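Local coordinates for protein putative TRAP PERIPLASMIC SOLUTE BINDING PROTEIN (Haemophilus influenzae, PDB 4PBQ) that probably serves as the periplasmic solute receptor of a TRAP transporter, and is seen here holding L-gulonate in its pocket, at residues Trp103-Leu108 with Asp318-Ile323; Tyr141-Phe146 with Lys271-Val276; Ala178-Ile183 with Ser302-Asp307. One frame throughout, in Å; residues are numbered along the deposited sequence.

Overall arrangement
Contact 1 touches both of the others, which do not touch each other; its centre is 20 Å from that of contact 2 and 16 Å from that of contact 3, and it holds E104, which grips L-gulonate directly. W103 meets Y141 of contact 2 edge-to-face, W103 NE1 lying 3.7 Å from Y141 OH, while P106 O bonds to Y306 OH of contact 3 at 2.7 Å. The nearest atoms of contacts 2 and 3 are about 10 Å apart. Both stay away from the ligand, G145 about 9 Å and the side chain of L305 about 13 Å from it. Helices 292-312 and 316-326, which serve contacts 3 and 1, follow each other in the chain.

Contact 1: Trp103-Leu108 with Asp318-Ile323. With 2UF (L-gulonate), chain D.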
# COMPACT_ATOMS: atom_id res chain seq x y z
N TRP A 103 -7.58 -6.02 -2.14
CA TRP A 103 -6.22 -6.58 -2.06
C TRP A 103 -5.66 -6.54 -0.65
O TRP A 103 -4.75 -7.29 -0.36
CB TRP A 103 -5.25 -5.86 -3.02
CG TRP A 103 -5.88 -5.62 -4.34
CD1 TRP A 103 -6.19 -4.41 -4.91
CD2 TRP A 103 -6.33 -6.62 -5.26
NE1 TRP A 103 -6.81 -4.61 -6.12
CE2 TRP A 103 -6.90 -5.96 -6.36
CE3 TRP A 103 -6.30 -8.02 -5.27
CZ2 TRP A 103 -7.44 -6.64 -7.43
CZ3 TRP A 103 -6.84 -8.69 -6.35
CH2 TRP A 103 -7.40 -8.01 -7.40
N GLU A 104 -6.20 -5.66 0.19
CA GLU A 104 -5.80 -5.51 1.58
C GLU A 104 -6.68 -6.31 2.56
O GLU A 104 -6.52 -6.19 3.77
CB GLU A 104 -5.76 -4.04 1.97
CG GLU A 104 -4.50 -3.32 1.44
CD GLU A 104 -4.50 -1.80 1.67
OE1 GLU A 104 -5.61 -1.22 1.78
OE2 GLU A 104 -3.40 -1.21 1.81
N TRP A 105 -7.57 -7.16 2.07
CA TRP A 105 -8.31 -8.02 2.98
C TRP A 105 -7.32 -8.95 3.70
O TRP A 105 -6.37 -9.45 3.09
CB TRP A 105 -9.40 -8.79 2.24
CG TRP A 105 -10.55 -7.92 1.78
CD1 TRP A 105 -10.65 -6.56 1.91
CD2 TRP A 105 -11.71 -8.35 1.09
NE1 TRP A 105 -11.84 -6.13 1.35
CE2 TRP A 105 -12.50 -7.21 0.84
CE3 TRP A 105 -12.18 -9.60 0.66
CZ2 TRP A 105 -13.73 -7.28 0.19
CZ3 TRP A 105 -13.40 -9.66 0.02
CH2 TRP A 105 -14.16 -8.51 -0.20
N PRO A 106 -7.53 -9.19 5.00
CA PRO A 106 -6.49 -9.89 5.78
C PRO A 106 -6.23 -11.33 5.33
O PRO A 106 -7.17 -12.06 4.99
CB PRO A 106 -7.05 -9.85 7.21
CG PRO A 106 -7.87 -8.61 7.23
CD PRO A 106 -8.54 -8.59 5.88
N TYR A 107 -4.96 -11.71 5.27
CA TYR A 107 -4.56 -13.08 4.95
C TYR A 107 -4.99 -13.57 3.55
O TYR A 107 -5.14 -14.76 3.29
CB TYR A 107 -5.00 -14.04 6.10
CG TYR A 107 -4.50 -13.52 7.44
CD1 TYR A 107 -3.16 -13.54 7.76
CD2 TYR A 107 -5.38 -12.97 8.37
CE1 TYR A 107 -2.66 -13.01 8.96
CE2 TYR A 107 -4.91 -12.44 9.57
CZ TYR A 107 -3.56 -12.48 9.88
OH TYR A 107 -3.09 -11.98 11.07
N LEU A 108 -5.14 -12.62 2.62
CA LEU A 108 -5.49 -12.94 1.25
C LEU A 108 -4.32 -13.61 0.52
O LEU A 108 -4.54 -14.52 -0.29
CB LEU A 108 -5.91 -11.66 0.51
CG LEU A 108 -6.62 -11.81 -0.83
CD1 LEU A 108 -7.94 -12.56 -0.68
CD2 LEU A 108 -6.83 -10.43 -1.43
N ASP A 318 -17.53 -14.20 -5.58
CA ASP A 318 -16.96 -14.42 -6.90
C ASP A 318 -15.51 -13.89 -6.99
O ASP A 318 -14.64 -14.54 -7.57
CB ASP A 318 -17.83 -13.75 -7.96
CG ASP A 318 -17.29 -13.94 -9.36
OD1 ASP A 318 -17.07 -15.11 -9.76
OD2 ASP A 318 -17.09 -12.93 -10.07
N VAL A 319 -15.26 -12.71 -6.43
CA VAL A 319 -13.94 -12.10 -6.55
C VAL A 319 -12.92 -12.91 -5.78
O VAL A 319 -11.84 -13.22 -6.30
CB VAL A 319 -13.94 -10.61 -6.12
CG1 VAL A 319 -12.51 -10.06 -6.03
CG2 VAL A 319 -14.75 -9.79 -7.10
N VAL A 320 -13.26 -13.29 -4.56
CA VAL A 320 -12.35 -14.08 -3.75
C VAL A 320 -12.07 -15.44 -4.42
O VAL A 320 -10.94 -15.94 -4.40
CB VAL A 320 -12.89 -14.24 -2.31
CG1 VAL A 320 -12.14 -15.33 -1.56
CG2 VAL A 320 -12.80 -12.91 -1.57
N GLN A 321 -13.09 -16.02 -5.04
CA GLN A 321 -12.91 -17.25 -5.79
C GLN A 321 -11.91 -17.06 -6.93
O GLN A 321 -11.03 -17.89 -7.13
CB GLN A 321 -14.25 -17.74 -6.36
CG GLN A 321 -14.08 -18.84 -7.41
CD GLN A 321 -15.40 -19.48 -7.81
OE1 GLN A 321 -16.46 -19.18 -7.25
NE2 GLN A 321 -15.34 -20.37 -8.79
N LYS A 322 -12.03 -15.97 -7.67
CA LYS A 322 -11.12 -15.74 -8.79
C LYS A 322 -9.70 -15.45 -8.30
O LYS A 322 -8.72 -15.82 -8.95
CB LYS A 322 -11.62 -14.59 -9.66
CG LYS A 322 -12.93 -14.91 -10.39
CD LYS A 322 -13.20 -13.92 -11.51
CE LYS A 322 -14.65 -13.95 -11.95
NZ LYS A 322 -15.22 -15.31 -11.94
N ILE A 323 -9.60 -14.77 -7.17
CA ILE A 323 -8.30 -14.49 -6.57
C ILE A 323 -7.62 -15.81 -6.17
O ILE A 323 -6.44 -16.04 -6.48
CB ILE A 323 -8.46 -13.55 -5.36
CG1 ILE A 323 -8.73 -12.12 -5.85
CG2 ILE A 323 -7.21 -13.60 -4.48
CD1 ILE A 323 -9.11 -11.14 -4.76
O6A 2UF D . -1.00 5.65 5.68
C6 2UF D . -0.82 4.43 5.65
O6B 2UF D . -0.61 3.70 6.64
C5 2UF D . -0.81 3.76 4.26
O5 2UF D . 0.02 2.62 4.32
C4 2UF D . -2.23 3.36 3.83
O4 2UF D . -3.04 4.53 3.65
C3 2UF D . -2.17 2.53 2.53
O3 2UF D . -1.37 3.17 1.48
C2 2UF D . -3.58 2.26 1.96
O2 2UF D . -3.40 1.23 1.01
C1 2UF D . -4.55 1.72 3.06
O1 2UF D . -5.78 1.36 2.40
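W103 sets its indole against I323, CZ3 resting 3.7 Å from I323 CD1. The side chain leaves the backbone pointing away from the helix, and its six-membered ring comes back to it; A124 and I127 of helix 122-129 pack on it too. E104 points the other way, into the pocket. With its chain extended beyond CG (chi2 173°), the carboxylate takes two hydroxyls of L-gulonate, O1 on OE1 at 2.7 Å and O2 on OE2 at 2.6 Å, and S232 OG also bonds to OE2. W105 brings its ring edge to the helix: V320 CG2 lies near the ring plane, 3.7 Å from W105 CZ3, while F309 stacks on the indole. From W105 to L108 the chain makes a type II beta turn, with P106 second and Y107 third at positive phi (62°); the closing bond from L108 N to W105 O is weak at 3.4 Å. The turn delivers L108 back to helix 316-326. With CG anti to the backbone N (chi1 -166°), L108 turns both methyls to I323: L108 CD1 lies 4.0 Å from I323 CG2, and L108 CD2 also reaches I323 CD1.

Contact 2: Tyr141-Phe146 with Lys271-Val276; sequences YGMNGF and KTELEV
M143 and G145 of strand 136-151 meet E273 of the long helix 248-281 in a contact bridged largely by water, on the flank of the strand that faces this helix. The backbones stay well apart, G145 CA to E273 CA being 8.4 Å; E273 spans most of the interval from the helix side, and M143 comes to meet it. The glutamate chain runs straight out, CG anti to the backbone N (chi1 175°), and ends in a carboxylate that meets the strand in two ways. The selenomethionine M143, also extended, crosses it at about a right angle and lays its methyl CE 3.6 Å from E273 OE1, a van der Waals contact. E273 OE2 instead gathers three waters. Water 2 accepts F146 N at 2.7 Å and donates to OE2 at 2.7 Å, while waters 1 and 3 can link the same oxygen to N144 O and F146 O, though neither can serve all its neighbours at once and these links are possible, not certain. The pairing with strand 231-239 is irregular here: N144 and G145 both face S232 in a classic beta bulge, and at the phi of G145 (127°) a CB would be jammed against N144 O, which explains the glycine. E273 OE1 has its partner in N112 ND2 of helix 112-119. With donors directed at both oxygens, the carboxylate is probably ionised, and its hold on the strand is an indirect one, passing through solvent to the backbone.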
# COMPACT_ATOMS: atom_id res chain seq x y z
N TYR A 141 0.41 -2.34 -10.67
CA TYR A 141 0.41 -2.74 -9.28
C TYR A 141 1.83 -3.03 -8.81
O TYR A 141 2.46 -4.02 -9.26
CB TYR A 141 -0.38 -4.04 -9.13
CG TYR A 141 -1.88 -3.93 -9.26
CD1 TYR A 141 -2.67 -3.46 -8.21
CD2 TYR A 141 -2.50 -4.36 -10.42
CE1 TYR A 141 -4.05 -3.40 -8.35
CE2 TYR A 141 -3.88 -4.33 -10.56
CZ TYR A 141 -4.65 -3.85 -9.52
OH TYR A 141 -6.01 -3.80 -9.66
N GLY A 142 2.33 -2.18 -7.94
CA GLY A 142 3.61 -2.38 -7.29
C GLY A 142 3.43 -2.82 -5.84
O GLY A 142 2.31 -2.96 -5.36
N MSE A 143 4.54 -2.95 -5.15
CA MSE A 143 4.56 -3.48 -3.79
C MSE A 143 5.00 -2.44 -2.76
O MSE A 143 6.02 -1.77 -2.90
CB MSE A 143 5.49 -4.71 -3.73
CG MSE A 143 5.88 -5.16 -2.35
SE MSE A 143 7.07 -6.70 -2.29
CE MSE A 143 7.95 -6.34 -0.63
N ASN A 144 4.18 -2.27 -1.72
CA ASN A 144 4.65 -1.66 -0.50
C ASN A 144 4.96 -2.76 0.53
O ASN A 144 5.98 -2.71 1.20
CB ASN A 144 3.64 -0.63 0.02
CG ASN A 144 3.68 0.65 -0.79
OD1 ASN A 144 4.72 0.99 -1.33
ND2 ASN A 144 2.56 1.34 -0.89
N GLY A 145 4.09 -3.77 0.62
CA GLY A 145 4.42 -4.99 1.31
C GLY A 145 3.43 -5.42 2.38
O GLY A 145 2.42 -4.74 2.62
N PHE A 146 3.73 -6.56 2.99
CA PHE A 146 2.94 -6.97 4.15
C PHE A 146 3.12 -6.02 5.29
O PHE A 146 4.21 -5.55 5.58
CB PHE A 146 3.33 -8.36 4.57
CG PHE A 146 2.81 -9.43 3.65
CD1 PHE A 146 1.52 -9.92 3.79
CD2 PHE A 146 3.61 -9.93 2.65
CE1 PHE A 146 1.04 -10.90 2.94
CE2 PHE A 146 3.15 -10.92 1.78
CZ PHE A 146 1.87 -11.41 1.92
N LYS A 271 14.03 -7.46 -2.46
CA LYS A 271 15.43 -7.42 -2.05
C LYS A 271 15.65 -6.46 -0.89
O LYS A 271 16.35 -6.80 0.09
CB LYS A 271 16.30 -7.04 -3.25
CG LYS A 271 17.80 -6.91 -2.97
CD LYS A 271 18.52 -6.38 -4.20
CE LYS A 271 19.96 -6.00 -3.88
NZ LYS A 271 20.73 -7.21 -3.50
N THR A 272 15.06 -5.27 -1.00
CA THR A 272 15.27 -4.20 -0.05
C THR A 272 14.59 -4.52 1.28
O THR A 272 15.13 -4.23 2.34
CB THR A 272 14.81 -2.82 -0.60
OG1 THR A 272 15.55 -2.51 -1.79
CG2 THR A 272 15.07 -1.73 0.39
N GLU A 273 13.43 -5.15 1.22
CA GLU A 273 12.71 -5.47 2.45
C GLU A 273 13.53 -6.42 3.33
O GLU A 273 13.55 -6.28 4.56
CB GLU A 273 11.37 -6.09 2.10
CG GLU A 273 10.59 -6.57 3.30
CD GLU A 273 9.24 -7.08 2.87
OE1 GLU A 273 9.22 -8.17 2.25
OE2 GLU A 273 8.24 -6.35 3.11
N LEU A 274 14.21 -7.39 2.71
CA LEU A 274 15.10 -8.29 3.45
C LEU A 274 16.24 -7.51 4.10
O LEU A 274 16.58 -7.77 5.26
CB LEU A 274 15.68 -9.39 2.54
CG LEU A 274 14.70 -10.40 1.95
CD1 LEU A 274 15.40 -11.35 0.97
CD2 LEU A 274 14.03 -11.21 3.06
N GLU A 275 16.80 -6.53 3.39
CA GLU A 275 17.85 -5.68 3.97
C GLU A 275 17.33 -4.92 5.17
O GLU A 275 18.01 -4.78 6.20
CB GLU A 275 18.36 -4.65 2.96
CG GLU A 275 19.12 -5.26 1.81
CD GLU A 275 19.35 -4.28 0.67
OE1 GLU A 275 18.88 -3.12 0.74
OE2 GLU A 275 20.00 -4.68 -0.29
N VAL A 276 16.11 -4.41 5.04
CA VAL A 276 15.54 -3.56 6.07
C VAL A 276 15.23 -4.38 7.32
O VAL A 276 15.43 -3.92 8.45
CB VAL A 276 14.29 -2.84 5.55
CG1 VAL A 276 13.50 -2.27 6.70
CG2 VAL A 276 14.71 -1.73 4.57
O HOH W 1 8.25 -3.49 3.27
O HOH W 2 6.09 -7.73 2.21
O HOH W 3 6.89 -5.77 5.39

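Contact 3: Ala178-Ile183 with Ser302-Asp307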
# COMPACT_ATOMS: atom_id res chain seq x y z
N ALA A 178 -8.79 -3.77 13.26
CA ALA A 178 -8.26 -3.54 14.58
C ALA A 178 -9.28 -3.95 15.64
O ALA A 178 -8.92 -4.60 16.61
CB ALA A 178 -7.84 -2.10 14.77
N LYS A 179 -10.53 -3.61 15.43
CA LYS A 179 -11.56 -4.00 16.40
C LYS A 179 -11.74 -5.51 16.48
O LYS A 179 -12.05 -6.07 17.54
CB LYS A 179 -12.89 -3.30 16.07
CG LYS A 179 -12.78 -1.75 16.22
CD LYS A 179 -14.05 -1.03 15.85
CE LYS A 179 -15.08 -1.22 16.95
NZ LYS A 179 -16.09 -0.15 16.91
N ALA A 180 -11.56 -6.20 15.36
CA ALA A 180 -11.64 -7.67 15.36
C ALA A 180 -10.50 -8.30 16.17
O ALA A 180 -10.62 -9.44 16.65
CB ALA A 180 -11.64 -8.22 13.92
N MSE A 181 -9.39 -7.57 16.29
CA MSE A 181 -8.23 -7.97 17.10
C MSE A 181 -8.36 -7.56 18.57
O MSE A 181 -7.48 -7.85 19.37
CB MSE A 181 -6.93 -7.39 16.54
CG MSE A 181 -6.58 -7.79 15.08
SE MSE A 181 -6.46 -9.72 14.81
CE MSE A 181 -7.97 -9.97 13.61
N ASN A 182 -9.47 -6.91 18.92
CA ASN A 182 -9.70 -6.31 20.24
C ASN A 182 -8.72 -5.17 20.53
O ASN A 182 -8.40 -4.88 21.68
CB ASN A 182 -9.66 -7.38 21.36
CG ASN A 182 -10.47 -6.98 22.57
OD1 ASN A 182 -11.32 -6.10 22.48
ND2 ASN A 182 -10.23 -7.64 23.70
N ILE A 183 -8.22 -4.56 19.44
CA ILE A 183 -7.39 -3.36 19.51
C ILE A 183 -8.29 -2.13 19.44
O ILE A 183 -9.32 -2.16 18.79
CB ILE A 183 -6.40 -3.33 18.32
CG1 ILE A 183 -5.38 -4.47 18.43
CG2 ILE A 183 -5.69 -1.98 18.24
CD1 ILE A 183 -4.57 -4.68 17.14
N SER A 302 -9.87 -12.71 12.33
CA SER A 302 -10.12 -11.92 11.13
C SER A 302 -11.32 -12.42 10.32
O SER A 302 -11.82 -11.71 9.48
CB SER A 302 -8.88 -11.86 10.23
OG SER A 302 -8.64 -13.09 9.58
N LYS A 303 -11.79 -13.64 10.59
CA LYS A 303 -12.85 -14.22 9.79
C LYS A 303 -14.13 -13.38 9.86
O LYS A 303 -14.89 -13.32 8.90
CB LYS A 303 -13.12 -15.65 10.23
CG LYS A 303 -14.32 -16.30 9.60
CD LYS A 303 -14.04 -16.82 8.23
CE LYS A 303 -14.79 -18.11 7.99
NZ LYS A 303 -16.22 -18.00 8.40
N VAL A 304 -14.36 -12.71 10.98
CA VAL A 304 -15.55 -11.88 11.12
C VAL A 304 -15.61 -10.82 10.00
O VAL A 304 -16.69 -10.43 9.55
CB VAL A 304 -15.59 -11.21 12.51
CG1 VAL A 304 -14.52 -10.11 12.59
CG2 VAL A 304 -16.97 -10.66 12.82
N LEU A 305 -14.45 -10.38 9.51
CA LEU A 305 -14.42 -9.36 8.47
C LEU A 305 -14.99 -9.93 7.18
O LEU A 305 -15.78 -9.28 6.50
CB LEU A 305 -13.00 -8.84 8.23
CG LEU A 305 -12.30 -8.27 9.46
CD1 LEU A 305 -10.83 -8.06 9.13
CD2 LEU A 305 -12.95 -6.99 9.89
N TYR A 306 -14.59 -11.17 6.86
CA TYR A 306 -15.03 -11.85 5.67
C TYR A 306 -16.50 -12.21 5.75
O TYR A 306 -17.23 -12.09 4.76
CB TYR A 306 -14.20 -13.11 5.43
CG TYR A 306 -12.84 -12.83 4.85
CD1 TYR A 306 -11.75 -12.55 5.68
CD2 TYR A 306 -12.64 -12.85 3.49
CE1 TYR A 306 -10.48 -12.28 5.12
CE2 TYR A 306 -11.42 -12.57 2.94
CZ TYR A 306 -10.34 -12.29 3.75
OH TYR A 306 -9.13 -12.05 3.12
N ASP A 307 -16.94 -12.62 6.94
CA ASP A 307 -18.36 -12.90 7.10
C ASP A 307 -19.17 -11.69 6.67
O ASP A 307 -20.21 -11.81 5.98
CB ASP A 307 -18.70 -13.22 8.55
CG ASP A 307 -18.05 -14.51 9.03
OD1 ASP A 307 -17.66 -15.35 8.18
OD2 ASP A 307 -17.94 -14.67 10.26
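The flat group beside the packing of A180 on V304 and M181 on S302 is the Y306 ring, which takes S302 O at its edge, in the ring plane, and also meets F309 edge-to-face. That same carbonyl accepts L305 N at 2.9 Å, where the helix kinks, V304 and L305 lacking the usual i-to-i-4 bond. A180 is the small residue that helix 172-180 turns to V304: A180 CB sits 3.7 Å from V304 CG1 and 4.4 Å from L305 CD2. Helix 172-180, which carries the pocket residue F174, finishes here in a Schellman motif, with N182 at positive phi (64°), I183 N bonding A178 O at 2.9 Å and N182 N bonding K179 O at 3.0 Å. Just before that cap, the selenomethionine M181 folds its chain at chi2 (-57°) and chi3, which carries the methyl CE over the backbone of S302, 3.6 Å from S302 N. M298 and A301 of helix 292-312 pack on the same side chain, and S302 OG is held by V299 O. On the side of the helix turned from A180, K303 NZ makes a salt bridge to D307 OD1 (3.0 Å), meeting the syn lone pair of that oxygen.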